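PDB 3QWU: DNA ligase from Aquifex aeolicus, which probably seals breaks in nucleic acid strands by ATP-dependent adenylyl transfer, and binds adenosine and calcium. Local coordinates for residues N138-E143 / I317-L322; E321-T326 / F348-L353; Y96-S99 / F103-P106. All coordinates share one frame; numbering follows the deposited sequence. Where two conformers were deposited one is given.

Interaction 1 of 3, residues N138-E143 / I317-L322; sequences NPYIEE and IALLEL. With CA (calcium ion), chain D.
The forked end of L319 straddles the P139-Y140 corner of the loop. Its CD2 methyl rests on the pyrrolidine ring, 3.6 Å from P139 CB and slightly farther from P139 CG. The other branch is directed at the phenol: L319 CD1 lies 4.0 Å from Y140 OH, and the leucine side chain and the tyrosine cross obliquely. With CG anti to the backbone N (chi1 173°), L319 extends from the helix far enough to meet both loop residues. One turn on, L322 approaches Y140 at about a right angle and places its CD2 methyl 4.1 Å from Y140 OH. The hydroxyl ends against the two leucine methyls and the sulfur of C105 and, though buried here, has no hydrogen-bond partner in the model. The neighbouring ring of Y84 meets that of Y140 with the planes at about 55°. P139 and Y140 belong to the loop between strands 127-134 and 153-161, in the part of the chain related to RNA ligases, whereas L319 and L322 lie on helix 313-325 of the Pab1020-type C-terminal region, and the contact joins the two. An Asx turn shapes the loop side: N138 OD1 accepts from Y140 N at 2.8 Å, with the donor tilted 32° from the carbonyl plane. The same oxygen takes a weak second bond from I141 N at 3.0 Å, while N138 ND2 is held by G135 O. Past this turn the loop reaches the calcium site. E143 OE1 binds the calcium ion at 2.5 Å through a single carboxylate oxygen, beside water 1 and water 2, with D82 and D239 providing the other protein ligands.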
loop_
_atom_site.group_PDB
_atom_site.type_symbol
_atom_site.label_atom_id
_atom_site.label_comp_id
_atom_site.label_asym_id
_atom_site.label_seq_id
_atom_site.Cartn_x
_atom_site.Cartn_y
_atom_site.Cartn_z
ATOM N N ASN A 138 -27.590 4.422 -1.837
ATOM C CA ASN A 138 -26.983 5.342 -2.755
ATOM C C ASN A 138 -26.004 4.605 -3.663
ATOM O O ASN A 138 -25.624 3.507 -3.371
ATOM C CB ASN A 138 -26.303 6.503 -2.018
ATOM C CG ASN A 138 -24.903 6.179 -1.544
ATOM O OD1 ASN A 138 -23.928 6.318 -2.282
ATOM N ND2 ASN A 138 -24.798 5.757 -0.296
ATOM N N PRO A 139 -25.618 5.210 -4.798
ATOM C CA PRO A 139 -24.868 4.427 -5.767
ATOM C C PRO A 139 -23.397 4.639 -5.681
ATOM O O PRO A 139 -22.686 4.055 -6.448
ATOM C CB PRO A 139 -25.378 4.958 -7.111
ATOM C CG PRO A 139 -25.921 6.378 -6.782
ATOM C CD PRO A 139 -25.893 6.559 -5.302
ATOM N N TYR A 140 -22.924 5.443 -4.749
ATOM C CA TYR A 140 -21.493 5.732 -4.678
ATOM C C TYR A 140 -20.711 5.013 -3.549
ATOM O O TYR A 140 -19.534 4.764 -3.685
ATOM C CB TYR A 140 -21.317 7.229 -4.512
ATOM C CG TYR A 140 -21.728 8.008 -5.720
ATOM C CD1 TYR A 140 -21.020 7.912 -6.878
ATOM C CD2 TYR A 140 -22.861 8.820 -5.701
ATOM C CE1 TYR A 140 -21.383 8.640 -7.984
ATOM C CE2 TYR A 140 -23.243 9.534 -6.787
ATOM C CZ TYR A 140 -22.499 9.447 -7.947
ATOM O OH TYR A 140 -22.851 10.161 -9.057
ATOM N N ILE A 141 -21.386 4.689 -2.460
ATOM C CA ILE A 141 -20.768 4.341 -1.195
ATOM C C ILE A 141 -21.639 3.237 -0.586
ATOM O O ILE A 141 -22.852 3.399 -0.418
ATOM C CB ILE A 141 -20.762 5.619 -0.290
ATOM C CG1 ILE A 141 -19.814 6.676 -0.884
ATOM C CG2 ILE A 141 -20.366 5.336 1.147
ATOM C CD1 ILE A 141 -18.366 6.216 -1.001
ATOM N N GLU A 142 -21.033 2.089 -0.339
ATOM C CA GLU A 142 -21.666 0.946 0.289
ATOM C C GLU A 142 -22.108 1.302 1.705
ATOM O O GLU A 142 -23.207 0.993 2.137
ATOM C CB GLU A 142 -20.596 -0.138 0.329
ATOM C CG GLU A 142 -20.921 -1.404 1.064
ATOM C CD GLU A 142 -19.650 -2.206 1.318
ATOM O OE1 GLU A 142 -18.623 -1.878 0.652
ATOM O OE2 GLU A 142 -19.688 -3.124 2.181
ATOM N N GLU A 143 -21.201 1.974 2.431
ATOM C CA GLU A 143 -21.427 2.356 3.849
ATOM C C GLU A 143 -22.536 3.391 4.032
ATOM O O GLU A 143 -22.781 4.227 3.155
ATOM C CB GLU A 143 -20.142 2.965 4.496
ATOM C CG GLU A 143 -18.979 1.982 4.812
ATOM C CD GLU A 143 -17.812 2.652 5.596
ATOM O OE1 GLU A 143 -17.051 3.465 5.000
ATOM O OE2 GLU A 143 -17.648 2.351 6.823
ATOM N N ILE A 317 -30.711 5.250 -16.056
ATOM C CA ILE A 317 -29.887 4.859 -17.206
ATOM C C ILE A 317 -28.695 5.803 -17.294
ATOM O O ILE A 317 -27.574 5.344 -17.442
ATOM C CB ILE A 317 -30.664 4.834 -18.558
ATOM C CG1 ILE A 317 -31.618 3.623 -18.603
ATOM C CG2 ILE A 317 -29.699 4.789 -19.795
ATOM C CD1 ILE A 317 -30.955 2.266 -18.916
ATOM N N ALA A 318 -28.937 7.110 -17.157
ATOM C CA ALA A 318 -27.856 8.100 -17.183
ATOM C C ALA A 318 -26.839 7.838 -16.068
ATOM O O ALA A 318 -25.613 8.027 -16.274
ATOM C CB ALA A 318 -28.405 9.516 -17.084
ATOM N N LEU A 319 -27.316 7.385 -14.901
ATOM C CA LEU A 319 -26.390 7.069 -13.819
ATOM C C LEU A 319 -25.475 5.883 -14.172
ATOM O O LEU A 319 -24.281 5.991 -13.964
ATOM C CB LEU A 319 -27.091 6.818 -12.480
ATOM C CG LEU A 319 -26.042 6.333 -11.457
ATOM C CD1 LEU A 319 -25.267 7.543 -10.874
ATOM C CD2 LEU A 319 -26.643 5.493 -10.388
ATOM N N LEU A 320 -26.030 4.768 -14.658
ATOM C CA LEU A 320 -25.212 3.639 -15.167
ATOM C C LEU A 320 -24.160 4.100 -16.137
ATOM O O LEU A 320 -22.998 3.687 -16.042
ATOM C CB LEU A 320 -26.046 2.568 -15.896
ATOM C CG LEU A 320 -26.995 1.760 -15.002
ATOM C CD1 LEU A 320 -27.879 0.874 -15.831
ATOM C CD2 LEU A 320 -26.273 0.938 -13.940
ATOM N N GLU A 321 -24.569 4.930 -17.094
ATOM C CA GLU A 321 -23.636 5.389 -18.131
ATOM C C GLU A 321 -22.554 6.294 -17.506
ATOM O O GLU A 321 -21.363 6.197 -17.862
ATOM C CB GLU A 321 -24.388 6.041 -19.310
ATOM C CG GLU A 321 -25.275 5.003 -20.091
ATOM C CD GLU A 321 -26.030 5.560 -21.320
ATOM O OE1 GLU A 321 -26.249 6.794 -21.424
ATOM O OE2 GLU A 321 -26.431 4.738 -22.183
ATOM N N LEU A 322 -22.932 7.131 -16.539
ATOM C CA LEU A 322 -21.899 7.892 -15.823
ATOM C C LEU A 322 -20.868 6.964 -15.131
ATOM O O LEU A 322 -19.653 7.130 -15.290
ATOM C CB LEU A 322 -22.497 8.885 -14.822
ATOM C CG LEU A 322 -21.390 9.688 -14.126
ATOM C CD1 LEU A 322 -20.528 10.403 -15.216
ATOM C CD2 LEU A 322 -21.903 10.649 -13.031
HETATM CA CA CA D . -16.174 5.271 6.560
HETATM O O HOH W 1 -14.504 6.767 6.590
HETATM O O HOH W 2 -15.899 6.222 4.430
#

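Interaction 2 of 3, residues E321-T326 / F348-L353; sequences ELLSKT and FDKVFL
L323, on the last turn of helix 313-325, has its CA 9.2 Å from the CA of K350 on strand 343-352, and no hydrogen bond links the two segments. The helix lies over one side of the three-stranded antiparallel sheet of the C-terminal region. Strand 343-352 is the middle strand of that sheet, hydrogen-bonded through F348 to F306 on one neighbour and through D349 to K333 on the other. L323 points toward the strand and meets the far end of the F348 ring with one methyl: L323 CD2 is 3.4 Å from F348 CZ and 3.6 Å from F348 CE2. The two side chains cross at about a right angle, and the methyl approaches the ring obliquely. F348 CG sits between its backbone N and carbonyl carbon (chi1 71°), which lifts the ring off the strand toward the helix. F306 of the adjoining strand meets the F348 ring with the planes at about 15°, and P139 also packs on F348. D349 turns the other way and forms a salt bridge with R335. K350 runs past the leucine as a long, nearly extended chain. Its ammonium group is engaged at the 138-143 loop, hydrogen-bonded to P139 O, and makes a cation-pi contact with F306, and K350 CE passes 4.2 Å from L323 CD2.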
loop_
_atom_site.group_PDB
_atom_site.type_symbol
_atom_site.label_atom_id
_atom_site.label_comp_id
_atom_site.label_asym_id
_atom_site.label_seq_id
_atom_site.Cartn_x
_atom_site.Cartn_y
_atom_site.Cartn_z
ATOM N N GLU A 321 -24.569 4.930 -17.094
ATOM C CA GLU A 321 -23.636 5.389 -18.131
ATOM C C GLU A 321 -22.554 6.294 -17.506
ATOM O O GLU A 321 -21.363 6.197 -17.862
ATOM C CB GLU A 321 -24.388 6.041 -19.310
ATOM C CG GLU A 321 -25.275 5.003 -20.091
ATOM C CD GLU A 321 -26.030 5.560 -21.320
ATOM O OE1 GLU A 321 -26.249 6.794 -21.424
ATOM O OE2 GLU A 321 -26.431 4.738 -22.183
ATOM N N LEU A 322 -22.932 7.131 -16.539
ATOM C CA LEU A 322 -21.899 7.892 -15.823
ATOM C C LEU A 322 -20.868 6.964 -15.131
ATOM O O LEU A 322 -19.653 7.130 -15.290
ATOM C CB LEU A 322 -22.497 8.885 -14.822
ATOM C CG LEU A 322 -21.390 9.688 -14.126
ATOM C CD1 LEU A 322 -20.528 10.403 -15.216
ATOM C CD2 LEU A 322 -21.903 10.649 -13.031
ATOM N N LEU A 323 -21.341 5.976 -14.399
ATOM C CA LEU A 323 -20.438 5.136 -13.639
ATOM C C LEU A 323 -19.497 4.274 -14.526
ATOM O O LEU A 323 -18.363 4.049 -14.168
ATOM C CB LEU A 323 -21.217 4.303 -12.612
ATOM C CG LEU A 323 -21.334 4.919 -11.198
ATOM C CD1 LEU A 323 -21.661 6.352 -11.226
ATOM C CD2 LEU A 323 -22.375 4.185 -10.365
ATOM N N SER A 324 -19.953 3.813 -15.676
ATOM C CA SER A 324 -19.054 3.126 -16.626
ATOM C C SER A 324 -17.863 3.996 -17.068
ATOM O O SER A 324 -16.762 3.487 -17.228
ATOM C CB SER A 324 -19.827 2.653 -17.859
ATOM O OG SER A 324 -20.924 1.849 -17.465
ATOM N N LYS A 325 -18.072 5.298 -17.243
ATOM C CA LYS A 325 -17.001 6.175 -17.720
ATOM C C LYS A 325 -15.898 6.474 -16.695
ATOM O O LYS A 325 -14.789 6.801 -17.085
ATOM C CB LYS A 325 -17.559 7.498 -18.248
ATOM C CG LYS A 325 -17.991 7.477 -19.718
ATOM C CD LYS A 325 -19.513 7.497 -19.894
ATOM C CE LYS A 325 -20.013 8.324 -21.109
ATOM N NZ LYS A 325 -21.438 8.717 -20.888
ATOM N N THR A 326 -16.175 6.379 -15.395
ATOM C CA THR A 326 -15.117 6.624 -14.386
ATOM C C THR A 326 -14.344 5.315 -14.164
ATOM O O THR A 326 -13.371 4.994 -14.878
ATOM C CB THR A 326 -15.684 7.215 -13.055
ATOM O OG1 THR A 326 -16.050 6.157 -12.152
ATOM C CG2 THR A 326 -16.898 8.160 -13.341
ATOM N N PHE A 348 -27.420 -2.537 -9.035
ATOM C CA PHE A 348 -26.333 -2.825 -9.957
ATOM C C PHE A 348 -25.072 -3.270 -9.245
ATOM O O PHE A 348 -24.893 -3.029 -8.047
ATOM C CB PHE A 348 -26.064 -1.622 -10.888
ATOM C CG PHE A 348 -25.437 -0.449 -10.206
ATOM C CD1 PHE A 348 -26.221 0.543 -9.633
ATOM C CD2 PHE A 348 -24.040 -0.305 -10.166
ATOM C CE1 PHE A 348 -25.627 1.654 -8.994
ATOM C CE2 PHE A 348 -23.447 0.798 -9.537
ATOM C CZ PHE A 348 -24.227 1.762 -8.935
ATOM N N ASP A 349 -24.207 -3.920 -10.021
ATOM C CA ASP A 349 -22.978 -4.449 -9.525
ATOM C C ASP A 349 -21.763 -3.645 -10.016
ATOM O O ASP A 349 -21.708 -3.251 -11.187
ATOM C CB ASP A 349 -22.879 -5.908 -9.967
ATOM C CG ASP A 349 -23.894 -6.823 -9.243
ATOM O OD1 ASP A 349 -24.473 -6.425 -8.183
ATOM O OD2 ASP A 349 -24.080 -7.978 -9.712
ATOM N N LYS A 350 -20.826 -3.353 -9.109
ATOM C CA LYS A 350 -19.466 -2.999 -9.505
ATOM C C LYS A 350 -18.654 -4.304 -9.344
ATOM O O LYS A 350 -18.503 -4.820 -8.230
ATOM C CB LYS A 350 -18.872 -1.839 -8.658
ATOM C CG LYS A 350 -19.531 -0.446 -8.886
ATOM C CD LYS A 350 -19.128 0.656 -7.841
ATOM C CE LYS A 350 -20.299 1.700 -7.675
ATOM N NZ LYS A 350 -19.923 3.038 -7.138
ATOM N N VAL A 351 -18.222 -4.865 -10.468
ATOM C CA VAL A 351 -17.418 -6.083 -10.529
ATOM C C VAL A 351 -15.963 -5.649 -10.619
ATOM O O VAL A 351 -15.603 -4.961 -11.579
ATOM C CB VAL A 351 -17.752 -6.941 -11.825
ATOM C CG1 VAL A 351 -16.829 -8.165 -11.954
ATOM C CG2 VAL A 351 -19.263 -7.364 -11.874
ATOM N N PHE A 352 -15.144 -6.046 -9.645
ATOM C CA PHE A 352 -13.701 -5.768 -9.637
ATOM C C PHE A 352 -12.932 -6.853 -10.403
ATOM O O PHE A 352 -12.616 -7.919 -9.850
ATOM C CB PHE A 352 -13.212 -5.706 -8.177
ATOM C CG PHE A 352 -13.873 -4.606 -7.378
ATOM C CD1 PHE A 352 -13.311 -3.338 -7.318
ATOM C CD2 PHE A 352 -15.106 -4.820 -6.767
ATOM C CE1 PHE A 352 -13.951 -2.317 -6.621
ATOM C CE2 PHE A 352 -15.752 -3.804 -6.077
ATOM C CZ PHE A 352 -15.174 -2.570 -5.979
ATOM N N LEU A 353 -12.613 -6.566 -11.667
ATOM C CA LEU A 353 -12.088 -7.560 -12.601
ATOM C C LEU A 353 -10.694 -8.014 -12.242
ATOM O O LEU A 353 -10.337 -9.172 -12.475
ATOM C CB LEU A 353 -12.018 -7.002 -14.043
ATOM C CG LEU A 353 -13.186 -6.984 -15.040
ATOM C CD1 LEU A 353 -14.586 -7.257 -14.463
ATOM C CD2 LEU A 353 -13.147 -5.623 -15.737
#

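Interaction 3 of 3, residues Y96-S99 / F103-P106; sequences YALS and FICP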
loop_
_atom_site.group_PDB
_atom_site.type_symbol
_atom_site.label_atom_id
_atom_site.label_comp_id
_atom_site.label_asym_id
_atom_site.label_seq_id
_atom_site.Cartn_x
_atom_site.Cartn_y
_atom_site.Cartn_z
ATOM N N TYR A 96 -29.741 21.678 -9.967
ATOM C CA TYR A 96 -28.793 20.634 -10.334
ATOM C C TYR A 96 -27.851 20.365 -9.188
ATOM O O TYR A 96 -27.629 21.224 -8.296
ATOM C CB TYR A 96 -27.989 21.010 -11.569
ATOM C CG TYR A 96 -28.832 21.399 -12.763
ATOM C CD1 TYR A 96 -29.242 20.442 -13.719
ATOM C CD2 TYR A 96 -29.222 22.718 -12.953
ATOM C CE1 TYR A 96 -30.010 20.805 -14.818
ATOM C CE2 TYR A 96 -29.993 23.084 -14.053
ATOM C CZ TYR A 96 -30.383 22.129 -14.976
ATOM O OH TYR A 96 -31.138 22.537 -16.044
ATOM N N ALA A 97 -27.282 19.169 -9.233
ATOM C CA ALA A 97 -26.392 18.697 -8.150
ATOM C C ALA A 97 -25.115 18.206 -8.784
ATOM O O ALA A 97 -25.169 17.414 -9.729
ATOM C CB ALA A 97 -27.092 17.568 -7.319
ATOM N N LEU A 98 -23.991 18.714 -8.299
ATOM C CA LEU A 98 -22.674 18.320 -8.800
ATOM C C LEU A 98 -21.984 17.372 -7.821
ATOM O O LEU A 98 -21.978 17.651 -6.618
ATOM C CB LEU A 98 -21.752 19.526 -8.976
ATOM C CG LEU A 98 -22.098 20.605 -9.990
ATOM C CD1 LEU A 98 -20.967 21.619 -10.026
ATOM C CD2 LEU A 98 -22.361 20.057 -11.417
ATOM N N SER A 99 -21.406 16.288 -8.347
ATOM C CA SER A 99 -20.446 15.427 -7.623
ATOM C C SER A 99 -19.142 16.167 -7.324
ATOM O O SER A 99 -18.851 17.212 -7.896
ATOM C CB SER A 99 -20.071 14.225 -8.477
ATOM O OG SER A 99 -19.185 14.628 -9.524
ATOM N N PHE A 103 -19.191 16.366 -12.076
ATOM C CA PHE A 103 -20.236 15.902 -12.961
ATOM C C PHE A 103 -21.608 16.300 -12.408
ATOM O O PHE A 103 -21.813 16.411 -11.185
ATOM C CB PHE A 103 -20.210 14.399 -13.101
ATOM C CG PHE A 103 -18.946 13.851 -13.688
ATOM C CD1 PHE A 103 -18.779 13.782 -15.066
ATOM C CD2 PHE A 103 -17.940 13.355 -12.856
ATOM C CE1 PHE A 103 -17.644 13.246 -15.621
ATOM C CE2 PHE A 103 -16.769 12.815 -13.413
ATOM C CZ PHE A 103 -16.637 12.765 -14.809
ATOM N N ILE A 104 -22.567 16.481 -13.307
ATOM C CA ILE A 104 -23.955 16.608 -12.878
ATOM C C ILE A 104 -24.423 15.208 -12.571
ATOM O O ILE A 104 -24.503 14.368 -13.460
ATOM C CB ILE A 104 -24.864 17.274 -13.936
ATOM C CG1 ILE A 104 -24.333 18.673 -14.256
ATOM C CG2 ILE A 104 -26.300 17.401 -13.414
ATOM C CD1 ILE A 104 -25.150 19.390 -15.269
ATOM N N CYS A 105 -24.717 14.984 -11.289
ATOM C CA CYS A 105 -25.093 13.662 -10.783
ATOM C C CYS A 105 -26.536 13.398 -11.131
ATOM O O CYS A 105 -27.426 14.104 -10.648
ATOM C CB CYS A 105 -24.957 13.595 -9.278
ATOM S SG CYS A 105 -25.438 11.930 -8.700
ATOM N N PRO A 106 -26.782 12.397 -11.978
ATOM C CA PRO A 106 -28.153 12.095 -12.385
ATOM C C PRO A 106 -29.020 11.581 -11.228
ATOM O O PRO A 106 -30.219 11.823 -11.192
ATOM C CB PRO A 106 -27.980 11.009 -13.469
ATOM C CG PRO A 106 -26.566 10.941 -13.772
ATOM C CD PRO A 106 -25.790 11.551 -12.673
#
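The F103 ring has S99 OG at its edge, close to the ring plane and 3.8 Å from F103 CD2. R31 makes a cation-pi contact with the same ring, and L322 of helix 313-325 also packs against it. At the other end of the contact, the Y96 ring takes an oblique approach from I104, whose CG2 is 4.2 Å from Y96 CD1. Between the aromatic residues, L98 and I104 meet at a slant, with L98 CD2 3.7 Å from I104 CG1. Their backbones form a single antiparallel beta bridge. L98 and I104 are its non-hydrogen-bonded pair, with CA atoms 4.6 Å apart, and a bond lies to each side of them: C105 N to A97 O at 2.9 Å and S99 N to F103 O. L98 CA adds a CA-H...O contact to F103 O at 3.2 Å. The bridge folds the chain back at the end of strand 94-98, an outermost strand of its antiparallel sheet, and leads it into helix 106-115. C105 is the N-cap of that helix: its side chain, with SG anti to the backbone N (chi1 180°), caps a backbone N-H of the first turn. S99 clasps the reversal. Its OG, set between its own backbone N and carbonyl carbon (chi1 74°), points across the turn and accepts from F103 N at 3.1 Å, with a further weak bond from G102 N. With an alanine at S99, the F103 N-H would probably be left without its acceptor and the turn through G102 would be freer to shift. L98 O is held by T86 OG1 and S99 O by R87, both on strand 84-91 alongside.

Overall arrangement
Along the chain interaction 3 closes first. Interaction 1 then pairs the 138-143 loop with helix 313-325, and interaction 2 carries that helix on to strand 343-352. Interactions 1 and 2 share E321 and L322, and their centres are about 8 Å apart; the loop and the strand also touch directly. Interaction 3 lies about 12 Å from interaction 1 and about 17 Å from interaction 2, centre to centre. F103 and P106 pack on the same helix, and Y140 OH comes 3.2 Å from C105 SG. Helix 313-325 is thus wedged between the C-terminal sheet and the ligase-family part, so that in this model the sheet is joined through the helix to the part holding adenosine and calcium.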